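Antiterminator Q protein (Enterobacteria phage SfI, PDB 6JNY) probably acts on RNA polymerase as a phage transcription antitermination factor, allowing the enzyme to read through terminators. Local coordinates at residues L22-Y28 with R55-D60; Q12-L16 with I141-D146; N17-W23 with L84-Y88; H95-Y101 with C126-V130. One frame throughout, in Å; residues are numbered along the deposited sequence.

Contact 1: residues L22-Y28 with R55-D60; sequences LWGAWVY and RPMCND
L22 and M57 bring their CA atoms to 4.3 Å where the irregular chain leading into helix 60-74 at D60 runs across the last turns of helix 10-28. This is loop-on-helix packing within the phage Q family region, and at its end N59 N-caps helix 60-74 by bonding the backbone N of D62. A25 suits the crossing because its small CB lets the loop lie low, with P56 O only 3.4 Å from that methyl. Two sulfurs then address the W26 indole. C58 SG, set between its own backbone N and carbonyl carbon (chi1 52°), reaches obliquely to 4.5 Å from the centroid of the five-membered ring, while M57 SD makes a Met-aromatic contact 3.9 Å from W26 CD1. On the other flank the long R55 chain bends at chi3 (-79°), laying one face of its guanidinium over A25 CA; its NH2 passes 3.2 Å from Y28 CD2 and bonds A89 O. At the far end D60 supplies the acceptor that an indole needs: W26 NE1 donates in its ring plane, nearly straight at 172°, to D60 OD1 at 2.9 Å, coming from the anti side but well out of the carboxylate plane.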
# COMPACT_ATOMS: atom_id res chain seq x y z
N LEU A 22 9.74 5.57 5.11
CA LEU A 22 11.11 5.10 5.26
C LEU A 22 11.29 3.74 4.61
O LEU A 22 12.28 3.49 3.91
CB LEU A 22 11.49 5.03 6.73
CG LEU A 22 11.68 6.36 7.45
CD1 LEU A 22 11.79 6.14 8.95
CD2 LEU A 22 12.91 7.10 6.91
N TRP A 23 10.32 2.84 4.82
CA TRP A 23 10.38 1.51 4.24
C TRP A 23 10.27 1.57 2.73
O TRP A 23 10.96 0.84 2.01
CB TRP A 23 9.24 0.66 4.83
CG TRP A 23 8.89 -0.57 4.03
CD1 TRP A 23 9.54 -1.78 4.05
CD2 TRP A 23 7.77 -0.72 3.15
NE1 TRP A 23 8.90 -2.66 3.20
CE2 TRP A 23 7.81 -2.04 2.64
CE3 TRP A 23 6.75 0.13 2.72
CZ2 TRP A 23 6.87 -2.52 1.73
CZ3 TRP A 23 5.81 -0.34 1.81
CH2 TRP A 23 5.87 -1.66 1.33
N GLY A 24 9.40 2.45 2.22
CA GLY A 24 9.22 2.52 0.79
C GLY A 24 10.49 2.96 0.09
O GLY A 24 10.84 2.42 -0.96
N ALA A 25 11.21 3.91 0.68
CA ALA A 25 12.47 4.34 0.09
C ALA A 25 13.52 3.23 0.16
O ALA A 25 14.31 3.05 -0.78
CB ALA A 25 12.96 5.59 0.82
N TRP A 26 13.52 2.47 1.25
CA TRP A 26 14.43 1.34 1.38
C TRP A 26 14.13 0.27 0.34
O TRP A 26 15.04 -0.24 -0.32
CB TRP A 26 14.31 0.79 2.80
CG TRP A 26 15.21 -0.34 3.14
CD1 TRP A 26 16.51 -0.26 3.54
CD2 TRP A 26 14.87 -1.72 3.14
NE1 TRP A 26 17.01 -1.52 3.77
CE2 TRP A 26 16.02 -2.44 3.53
CE3 TRP A 26 13.70 -2.44 2.83
CZ2 TRP A 26 16.04 -3.83 3.63
CZ3 TRP A 26 13.73 -3.81 2.92
CH2 TRP A 26 14.88 -4.50 3.33
N VAL A 27 12.85 -0.06 0.15
CA VAL A 27 12.47 -1.02 -0.89
C VAL A 27 12.89 -0.52 -2.27
O VAL A 27 13.46 -1.26 -3.08
CB VAL A 27 10.96 -1.29 -0.83
CG1 VAL A 27 10.49 -2.03 -2.07
CG2 VAL A 27 10.60 -2.07 0.42
N TYR A 28 12.60 0.76 -2.56
CA TYR A 28 12.86 1.30 -3.89
C TYR A 28 14.34 1.29 -4.21
O TYR A 28 14.72 1.26 -5.39
CB TYR A 28 12.31 2.73 -3.98
CG TYR A 28 12.13 3.26 -5.39
CD1 TYR A 28 11.22 2.68 -6.26
CD2 TYR A 28 12.83 4.37 -5.82
CE1 TYR A 28 11.04 3.17 -7.54
CE2 TYR A 28 12.66 4.88 -7.10
CZ TYR A 28 11.76 4.27 -7.95
OH TYR A 28 11.59 4.77 -9.22
N ARG A 55 15.93 10.37 -0.72
CA ARG A 55 14.93 9.91 0.25
C ARG A 55 15.56 9.20 1.43
O ARG A 55 16.32 8.24 1.26
CB ARG A 55 13.93 8.98 -0.43
CG ARG A 55 12.64 9.63 -0.85
CD ARG A 55 11.57 8.59 -1.06
NE ARG A 55 11.71 7.91 -2.34
CZ ARG A 55 10.98 6.86 -2.73
NH1 ARG A 55 10.05 6.36 -1.91
NH2 ARG A 55 11.18 6.32 -3.92
N PRO A 56 15.25 9.65 2.64
CA PRO A 56 15.73 8.95 3.82
C PRO A 56 15.08 7.58 3.90
O PRO A 56 13.91 7.41 3.52
CB PRO A 56 15.28 9.85 4.98
CG PRO A 56 14.12 10.61 4.44
CD PRO A 56 14.35 10.77 2.97
N MET A 57 15.85 6.61 4.36
CA MET A 57 15.38 5.24 4.45
C MET A 57 15.71 4.67 5.81
O MET A 57 16.60 5.16 6.52
CB MET A 57 15.97 4.36 3.34
CG MET A 57 17.48 4.23 3.38
SD MET A 57 18.07 3.00 2.21
CE MET A 57 17.58 3.73 0.67
N CYS A 58 14.96 3.64 6.20
CA CYS A 58 15.24 2.95 7.44
C CYS A 58 16.48 2.09 7.27
O CYS A 58 17.02 1.95 6.17
CB CYS A 58 14.05 2.08 7.84
SG CYS A 58 13.50 0.99 6.50
N ASN A 59 16.94 1.51 8.38
CA ASN A 59 18.04 0.56 8.34
C ASN A 59 17.55 -0.79 7.82
O ASN A 59 16.35 -1.00 7.60
CB ASN A 59 18.77 0.50 9.68
CG ASN A 59 17.91 -0.05 10.80
OD1 ASN A 59 16.96 -0.80 10.56
ND2 ASN A 59 18.24 0.30 12.03
N ASP A 60 18.49 -1.73 7.64
CA ASP A 60 18.15 -3.00 7.01
C ASP A 60 17.29 -3.87 7.91
O ASP A 60 16.38 -4.56 7.43
CB ASP A 60 19.42 -3.75 6.62
CG ASP A 60 20.11 -3.15 5.42
OD1 ASP A 60 19.60 -2.16 4.84
OD2 ASP A 60 21.19 -3.66 5.04

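Contact 2: residues Q12-L16 with I141-D146; sequences QHEWL and IYPVLD
Q12, W15 and L16 project from the first turns of helix 10-28 onto I141, Y142, L145 and D146 of the long helix 123-155. The short segments cross at 64°, their axes 10.7 Å apart at closest approach, the N-terminal helix laid across the long C-terminal one and kept apart from it by large side chains. The aromatic contacts centre on Y142. Q12 covers one face of its ring in a CH-pi contact, CB standing 4.2 Å from the ring centroid; CG lies 3.5 Å from Y142 CZ, and the extension beyond it carries the amide on across the ring. D146 CB, from the same helix as Y142, lies over the opposite face. W15 CE3 comes to 3.7 Å from Y142 CE1, an oblique aromatic pair with planes 80° apart, and the CH2 corner of the indole goes on to rest beside L145 and D146. The aliphatic contacts lie deeper. With CG trans to the backbone N (chi1 176°), L16 sends CD1 to 3.7 Å from L145 CD2 and also to I141 CG2, while its CD2 packs on Y142 CB. The polar groups look to other partners: Q12 OE1 takes the backbone N of T9, and D146 OD2 pairs with K150. Cohesion across the interface is therefore dispersive and set by shape, with glutamine contributing its methylenes and the flat of its amide.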
# COMPACT_ATOMS: atom_id res chain seq x y z
N GLN A 12 -1.82 7.63 15.08
CA GLN A 12 -1.46 6.33 14.53
C GLN A 12 -1.11 6.45 13.05
O GLN A 12 -0.16 5.83 12.58
CB GLN A 12 -2.61 5.35 14.72
CG GLN A 12 -2.78 4.86 16.14
CD GLN A 12 -4.11 4.16 16.35
OE1 GLN A 12 -4.98 4.18 15.48
NE2 GLN A 12 -4.26 3.54 17.51
N HIS A 13 -1.89 7.24 12.31
CA HIS A 13 -1.59 7.45 10.89
C HIS A 13 -0.25 8.12 10.70
O HIS A 13 0.54 7.70 9.85
CB HIS A 13 -2.70 8.27 10.22
CG HIS A 13 -2.42 8.55 8.78
ND1 HIS A 13 -1.74 9.67 8.36
CD2 HIS A 13 -2.70 7.83 7.67
CE1 HIS A 13 -1.62 9.64 7.04
NE2 HIS A 13 -2.20 8.54 6.60
N GLU A 14 0.04 9.18 11.47
CA GLU A 14 1.32 9.86 11.30
C GLU A 14 2.48 8.90 11.56
O GLU A 14 3.48 8.89 10.82
CB GLU A 14 1.42 11.06 12.24
CG GLU A 14 0.46 12.19 11.92
CD GLU A 14 0.41 13.23 13.02
OE1 GLU A 14 1.26 13.18 13.93
OE2 GLU A 14 -0.50 14.09 12.99
N TRP A 15 2.37 8.08 12.60
CA TRP A 15 3.40 7.11 12.95
C TRP A 15 3.58 6.09 11.84
O TRP A 15 4.71 5.86 11.37
CB TRP A 15 2.98 6.42 14.25
CG TRP A 15 3.92 5.38 14.74
CD1 TRP A 15 5.03 5.58 15.51
CD2 TRP A 15 3.84 3.97 14.51
NE1 TRP A 15 5.65 4.37 15.76
CE2 TRP A 15 4.94 3.37 15.16
CE3 TRP A 15 2.95 3.15 13.80
CZ2 TRP A 15 5.16 1.99 15.14
CZ3 TRP A 15 3.17 1.78 13.78
CH2 TRP A 15 4.26 1.21 14.45
N LEU A 16 2.49 5.47 11.39
CA LEU A 16 2.61 4.41 10.40
C LEU A 16 3.02 4.97 9.04
O LEU A 16 3.86 4.38 8.36
CB LEU A 16 1.30 3.63 10.28
CG LEU A 16 1.30 2.56 9.18
CD1 LEU A 16 2.43 1.56 9.40
CD2 LEU A 16 -0.04 1.87 9.13
N ILE A 141 -2.41 -2.76 8.31
CA ILE A 141 -1.00 -2.88 8.63
C ILE A 141 -0.70 -2.45 10.06
O ILE A 141 0.12 -3.06 10.75
CB ILE A 141 -0.16 -2.12 7.59
CG1 ILE A 141 -0.21 -2.84 6.25
CG2 ILE A 141 1.28 -2.03 8.05
CD1 ILE A 141 0.24 -1.94 5.09
N TYR A 142 -1.35 -1.39 10.55
CA TYR A 142 -0.98 -0.75 11.81
C TYR A 142 -0.84 -1.70 13.00
O TYR A 142 0.23 -1.72 13.63
CB TYR A 142 -1.94 0.41 12.17
CG TYR A 142 -1.68 0.92 13.56
CD1 TYR A 142 -0.64 1.80 13.81
CD2 TYR A 142 -2.42 0.46 14.65
CE1 TYR A 142 -0.35 2.25 15.08
CE2 TYR A 142 -2.13 0.89 15.93
CZ TYR A 142 -1.10 1.80 16.14
OH TYR A 142 -0.82 2.24 17.42
N PRO A 143 -1.85 -2.49 13.37
CA PRO A 143 -1.68 -3.33 14.57
C PRO A 143 -0.60 -4.36 14.40
O PRO A 143 0.06 -4.73 15.38
CB PRO A 143 -3.05 -3.99 14.74
CG PRO A 143 -3.63 -4.02 13.37
CD PRO A 143 -3.15 -2.75 12.70
N VAL A 144 -0.39 -4.85 13.18
CA VAL A 144 0.63 -5.86 12.95
C VAL A 144 2.02 -5.26 13.06
O VAL A 144 2.95 -5.89 13.58
CB VAL A 144 0.41 -6.56 11.60
CG1 VAL A 144 1.39 -7.70 11.42
CG2 VAL A 144 -1.02 -7.06 11.51
N LEU A 145 2.22 -4.04 12.53
CA LEU A 145 3.53 -3.42 12.64
C LEU A 145 3.81 -2.98 14.06
O LEU A 145 4.93 -3.12 14.55
CB LEU A 145 3.64 -2.23 11.68
CG LEU A 145 5.07 -1.65 11.65
CD1 LEU A 145 6.07 -2.70 11.18
CD2 LEU A 145 5.19 -0.38 10.80
N ASP A 146 2.80 -2.41 14.74
CA ASP A 146 2.98 -2.04 16.13
C ASP A 146 3.37 -3.25 16.96
O ASP A 146 4.29 -3.18 17.78
CB ASP A 146 1.70 -1.41 16.69
CG ASP A 146 1.85 -0.95 18.13
OD1 ASP A 146 2.84 -0.26 18.44
OD2 ASP A 146 0.97 -1.27 18.94

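Contact 3: residues N17-W23 with L84-Y88; sequences NGWLELW and LLSYY
Two first torsions bring N17 and Y88 together: N17 holds CG trans to its backbone N (chi1 178°), and Y88 swings its ring away from its own carbonyl carbon (chi1 -75°), laying the phenol along helix 10-28. That helix and helix 78-90 cross almost perpendicularly, at -84°, and the 9.8 Å between their axes is room for one large side chain. The Y88 ring is held flat from both faces. L20 CB sits over its centre, 3.6 Å from the centroid, in a CH-pi contact, and Y87 CD1 of its own helix lies over the centre of the opposite face. L20 and Y88 both also touch L138 of helix 123-155. The hydroxyl then donates to N17 OD1 at 2.7 Å, in the carbonyl plane and on a lone pair. That same oxygen accepts a hydrogen from a water at 2.8 Å from OD1, and the water also bonds Y87 OH at 2.6 Å, so one asparagine carbonyl serves both tyrosines. On the other limb of the amide, N17 ND2 makes a weak bond to E21 OE2, one turn along the helix, which helps to fix the rotation of the amide. Away from this polar end the contact is apolar. W23 CH2 lies 3.7 Å from L85 CD2, and L20 CD1 runs past the CE2 side of Y88 toward L84. Tyrosine suits position 88 because its ring packs between L20 and Y87 while its hydroxyl reaches the N17 amide; the nearby E21 carboxylate may add slightly to that amide's polarisation, making its oxygen a better acceptor.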
# COMPACT_ATOMS: atom_id res chain seq x y z
N ASN A 17 2.44 6.10 8.64
CA ASN A 17 2.84 6.71 7.37
C ASN A 17 4.32 7.03 7.37
O ASN A 17 5.00 6.84 6.35
CB ASN A 17 2.02 7.98 7.13
CG ASN A 17 2.42 8.67 5.86
OD1 ASN A 17 2.06 8.23 4.76
ND2 ASN A 17 3.18 9.75 5.99
N GLY A 18 4.85 7.50 8.49
CA GLY A 18 6.27 7.79 8.57
C GLY A 18 7.11 6.54 8.34
O GLY A 18 8.06 6.55 7.56
N TRP A 19 6.75 5.44 9.01
CA TRP A 19 7.48 4.19 8.82
C TRP A 19 7.37 3.70 7.39
O TRP A 19 8.35 3.20 6.82
CB TRP A 19 6.97 3.13 9.80
CG TRP A 19 7.64 3.17 11.13
CD1 TRP A 19 7.04 3.40 12.34
CD2 TRP A 19 9.03 2.98 11.40
NE1 TRP A 19 7.98 3.36 13.34
CE2 TRP A 19 9.21 3.11 12.79
CE3 TRP A 19 10.15 2.72 10.60
CZ2 TRP A 19 10.46 2.98 13.40
CZ3 TRP A 19 11.39 2.58 11.21
CH2 TRP A 19 11.53 2.71 12.59
N LEU A 20 6.18 3.81 6.80
CA LEU A 20 6.01 3.32 5.43
C LEU A 20 6.75 4.17 4.41
O LEU A 20 7.20 3.65 3.39
CB LEU A 20 4.53 3.16 5.08
CG LEU A 20 3.80 2.07 5.88
CD1 LEU A 20 2.34 2.06 5.50
CD2 LEU A 20 4.44 0.70 5.65
N GLU A 21 6.92 5.47 4.68
CA GLU A 21 7.78 6.29 3.82
C GLU A 21 9.24 5.84 3.90
O GLU A 21 9.93 5.75 2.87
CB GLU A 21 7.64 7.77 4.21
CG GLU A 21 6.34 8.43 3.71
CD GLU A 21 6.14 9.85 4.25
OE1 GLU A 21 6.98 10.32 5.04
OE2 GLU A 21 5.13 10.48 3.88
N LEU A 22 9.74 5.57 5.11
CA LEU A 22 11.11 5.10 5.26
C LEU A 22 11.29 3.74 4.61
O LEU A 22 12.28 3.49 3.91
CB LEU A 22 11.49 5.03 6.73
CG LEU A 22 11.68 6.36 7.45
CD1 LEU A 22 11.79 6.14 8.95
CD2 LEU A 22 12.91 7.10 6.91
N TRP A 23 10.32 2.84 4.82
CA TRP A 23 10.38 1.51 4.24
C TRP A 23 10.27 1.57 2.73
O TRP A 23 10.96 0.84 2.01
CB TRP A 23 9.24 0.66 4.83
CG TRP A 23 8.89 -0.57 4.03
CD1 TRP A 23 9.54 -1.78 4.05
CD2 TRP A 23 7.77 -0.72 3.15
NE1 TRP A 23 8.90 -2.66 3.20
CE2 TRP A 23 7.81 -2.04 2.64
CE3 TRP A 23 6.75 0.13 2.72
CZ2 TRP A 23 6.87 -2.52 1.73
CZ3 TRP A 23 5.81 -0.34 1.81
CH2 TRP A 23 5.87 -1.66 1.33
N LEU A 84 -0.25 0.31 -2.70
CA LEU A 84 0.63 0.66 -1.59
C LEU A 84 2.06 0.86 -2.05
O LEU A 84 2.73 1.81 -1.63
CB LEU A 84 0.56 -0.43 -0.52
CG LEU A 84 1.28 -0.16 0.80
CD1 LEU A 84 0.49 0.82 1.64
CD2 LEU A 84 1.50 -1.47 1.59
N LEU A 85 2.56 -0.05 -2.92
CA LEU A 85 3.93 0.06 -3.41
C LEU A 85 4.11 1.27 -4.33
O LEU A 85 5.12 1.97 -4.23
CB LEU A 85 4.36 -1.24 -4.10
CG LEU A 85 4.57 -2.43 -3.14
CD1 LEU A 85 4.66 -3.74 -3.92
CD2 LEU A 85 5.79 -2.22 -2.28
N SER A 86 3.13 1.55 -5.19
CA SER A 86 3.20 2.75 -6.02
C SER A 86 3.34 4.00 -5.16
O SER A 86 4.20 4.85 -5.40
CB SER A 86 1.95 2.85 -6.90
OG SER A 86 1.95 1.83 -7.89
N TYR A 87 2.53 4.11 -4.10
CA TYR A 87 2.54 5.31 -3.29
C TYR A 87 3.81 5.41 -2.45
O TYR A 87 4.46 6.46 -2.40
CB TYR A 87 1.30 5.32 -2.39
CG TYR A 87 1.10 6.59 -1.59
CD1 TYR A 87 1.22 6.57 -0.21
CD2 TYR A 87 0.73 7.77 -2.20
CE1 TYR A 87 1.02 7.72 0.54
CE2 TYR A 87 0.53 8.92 -1.47
CZ TYR A 87 0.66 8.89 -0.10
OH TYR A 87 0.46 10.02 0.64
N TYR A 88 4.17 4.33 -1.74
CA TYR A 88 5.28 4.43 -0.79
C TYR A 88 6.63 4.12 -1.41
O TYR A 88 7.61 4.79 -1.09
CB TYR A 88 5.03 3.55 0.45
CG TYR A 88 4.01 4.16 1.38
CD1 TYR A 88 4.29 5.33 2.06
CD2 TYR A 88 2.76 3.59 1.52
CE1 TYR A 88 3.35 5.90 2.92
CE2 TYR A 88 1.82 4.15 2.36
CZ TYR A 88 2.12 5.31 3.05
OH TYR A 88 1.19 5.86 3.89
O HOH W 1 0.78 10.20 3.19

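Contact 4: residues H95-Y101 with C126-V130; sequences HAIASYY and CRREV
V130 and A98 form the apolar centre, where helices 94-103 and 123-155 cross at 122° with their axes 8.6 Å apart. The small A98 CB admits R127 CG to 3.6 Å, and the branched V130 divides its methyls: CG1 meets I97 CG2, while CG2 lies 3.7 Å from Y101 CD1. C126 packs at the ring edge of Y101, its SG 3.5 Å from CD2 in a sulfur-aromatic contact. With CG trans to the backbone N (chi1 -176°), Y101 reaches past this centre to the polar edge, where its OH donates to E129 OE1 at 2.6 Å from the anti side, tilted out of the carboxylate plane. K79 NZ also bonds that hydroxyl and R108 forms a salt bridge with OE1, so this carboxylate oxygen is shared by a phenol and a guanidinium. At the other edge the extended R127 offers a face of its guanidinium to H95 CE1, the planes 48° apart. A water 2.9 Å from R127 NE donates to H95 O, linking the two helices. Beyond the contact, I97 packs on I83 and Y87 of helix 78-90, and the chain between the two segments passes through the antiparallel hairpin of strands 108-112 and 115-119, to which R108 belongs.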
# COMPACT_ATOMS: atom_id res chain seq x y z
N HIS A 95 -3.13 11.13 -6.97
CA HIS A 95 -3.74 11.51 -8.24
C HIS A 95 -3.12 10.74 -9.40
O HIS A 95 -3.82 10.33 -10.34
CB HIS A 95 -3.59 13.01 -8.47
CG HIS A 95 -4.64 13.84 -7.79
ND1 HIS A 95 -5.89 13.36 -7.48
CD2 HIS A 95 -4.63 15.14 -7.40
CE1 HIS A 95 -6.61 14.32 -6.91
NE2 HIS A 95 -5.86 15.41 -6.85
N ALA A 96 -1.80 10.53 -9.37
CA ALA A 96 -1.14 9.79 -10.44
C ALA A 96 -1.56 8.33 -10.45
O ALA A 96 -1.77 7.74 -11.51
CB ALA A 96 0.38 9.94 -10.34
N ILE A 97 -1.69 7.73 -9.26
CA ILE A 97 -2.17 6.35 -9.18
C ILE A 97 -3.60 6.25 -9.69
O ILE A 97 -3.94 5.33 -10.45
CB ILE A 97 -2.06 5.85 -7.74
CG1 ILE A 97 -0.60 5.85 -7.28
CG2 ILE A 97 -2.70 4.47 -7.60
CD1 ILE A 97 -0.46 5.69 -5.76
N ALA A 98 -4.44 7.21 -9.31
CA ALA A 98 -5.84 7.17 -9.74
C ALA A 98 -5.97 7.37 -11.24
O ALA A 98 -6.85 6.77 -11.87
CB ALA A 98 -6.66 8.21 -8.98
N SER A 99 -5.11 8.20 -11.84
CA SER A 99 -5.17 8.41 -13.28
C SER A 99 -4.95 7.10 -14.03
O SER A 99 -5.66 6.81 -15.01
CB SER A 99 -4.14 9.45 -13.70
OG SER A 99 -4.17 9.64 -15.11
N TYR A 100 -3.97 6.31 -13.60
CA TYR A 100 -3.72 5.03 -14.26
C TYR A 100 -4.81 4.02 -13.96
O TYR A 100 -5.22 3.25 -14.83
CB TYR A 100 -2.36 4.47 -13.86
CG TYR A 100 -2.03 3.21 -14.63
CD1 TYR A 100 -2.13 1.97 -14.03
CD2 TYR A 100 -1.67 3.27 -15.97
CE1 TYR A 100 -1.85 0.81 -14.74
CE2 TYR A 100 -1.39 2.12 -16.69
CZ TYR A 100 -1.48 0.89 -16.06
OH TYR A 100 -1.21 -0.26 -16.77
N TYR A 101 -5.27 3.99 -12.70
CA TYR A 101 -6.39 3.15 -12.28
C TYR A 101 -7.61 3.42 -13.14
O TYR A 101 -8.28 2.49 -13.61
CB TYR A 101 -6.65 3.50 -10.81
CG TYR A 101 -7.70 2.74 -10.01
CD1 TYR A 101 -7.32 1.96 -8.92
CD2 TYR A 101 -9.06 2.89 -10.26
CE1 TYR A 101 -8.25 1.31 -8.14
CE2 TYR A 101 -10.01 2.23 -9.48
CZ TYR A 101 -9.59 1.45 -8.43
OH TYR A 101 -10.53 0.79 -7.65
N CYS A 126 -12.58 6.81 -9.21
CA CYS A 126 -11.29 6.14 -9.09
C CYS A 126 -10.41 6.82 -8.05
O CYS A 126 -9.70 6.15 -7.29
CB CYS A 126 -10.60 6.08 -10.45
SG CYS A 126 -11.46 4.98 -11.61
N ARG A 127 -10.45 8.16 -7.98
CA ARG A 127 -9.69 8.86 -6.95
C ARG A 127 -10.16 8.47 -5.55
O ARG A 127 -9.34 8.25 -4.66
CB ARG A 127 -9.81 10.37 -7.14
CG ARG A 127 -9.01 10.89 -8.28
CD ARG A 127 -9.39 12.32 -8.57
NE ARG A 127 -8.53 12.87 -9.60
CZ ARG A 127 -8.75 14.02 -10.23
NH1 ARG A 127 -9.81 14.75 -9.93
NH2 ARG A 127 -7.90 14.43 -11.16
N ARG A 128 -11.47 8.41 -5.35
CA ARG A 128 -12.00 8.02 -4.05
C ARG A 128 -11.59 6.59 -3.70
O ARG A 128 -11.20 6.31 -2.56
CB ARG A 128 -13.52 8.16 -4.03
CG ARG A 128 -14.13 7.78 -2.69
CD ARG A 128 -15.65 7.91 -2.66
NE ARG A 128 -16.31 7.29 -3.81
CZ ARG A 128 -16.55 5.99 -3.93
NH1 ARG A 128 -16.18 5.15 -2.97
NH2 ARG A 128 -17.17 5.52 -5.01
N GLU A 129 -11.66 5.68 -4.67
CA GLU A 129 -11.30 4.29 -4.40
C GLU A 129 -9.83 4.14 -4.06
O GLU A 129 -9.47 3.35 -3.19
CB GLU A 129 -11.71 3.40 -5.58
CG GLU A 129 -13.22 3.19 -5.62
CD GLU A 129 -13.70 2.43 -6.84
OE1 GLU A 129 -12.86 2.02 -7.66
OE2 GLU A 129 -14.93 2.25 -6.97
N VAL A 130 -8.94 4.88 -4.74
CA VAL A 130 -7.53 4.79 -4.40
C VAL A 130 -7.29 5.26 -2.97
O VAL A 130 -6.55 4.62 -2.20
CB VAL A 130 -6.66 5.56 -5.41
CG1 VAL A 130 -5.25 5.77 -4.85
CG2 VAL A 130 -6.63 4.80 -6.73
O HOH W 2 -6.24 11.71 -10.86

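Overall arrangement
Helix 10-28 comes first in the chain and supplies one side of three contacts: Q12-L16 in contact 2, N17-W23 in contact 3 and L22-Y28 in contact 1. Contact 1 closes the shortest of these three loops, returning from R55-D60 before helix 60-74. It lies within the span of contact 3, which closes at helix 78-90, and R55 NH1 makes a weak hydrogen bond to Y88 O. Contact 4 follows in series, joining helix 94-103 to the start of helix 123-155 around the hairpin; I97 packs against S86 and Y87 of contact 3. Contact 2 closes last and encloses all the others, bringing the long C-terminal helix back to the N-terminal one.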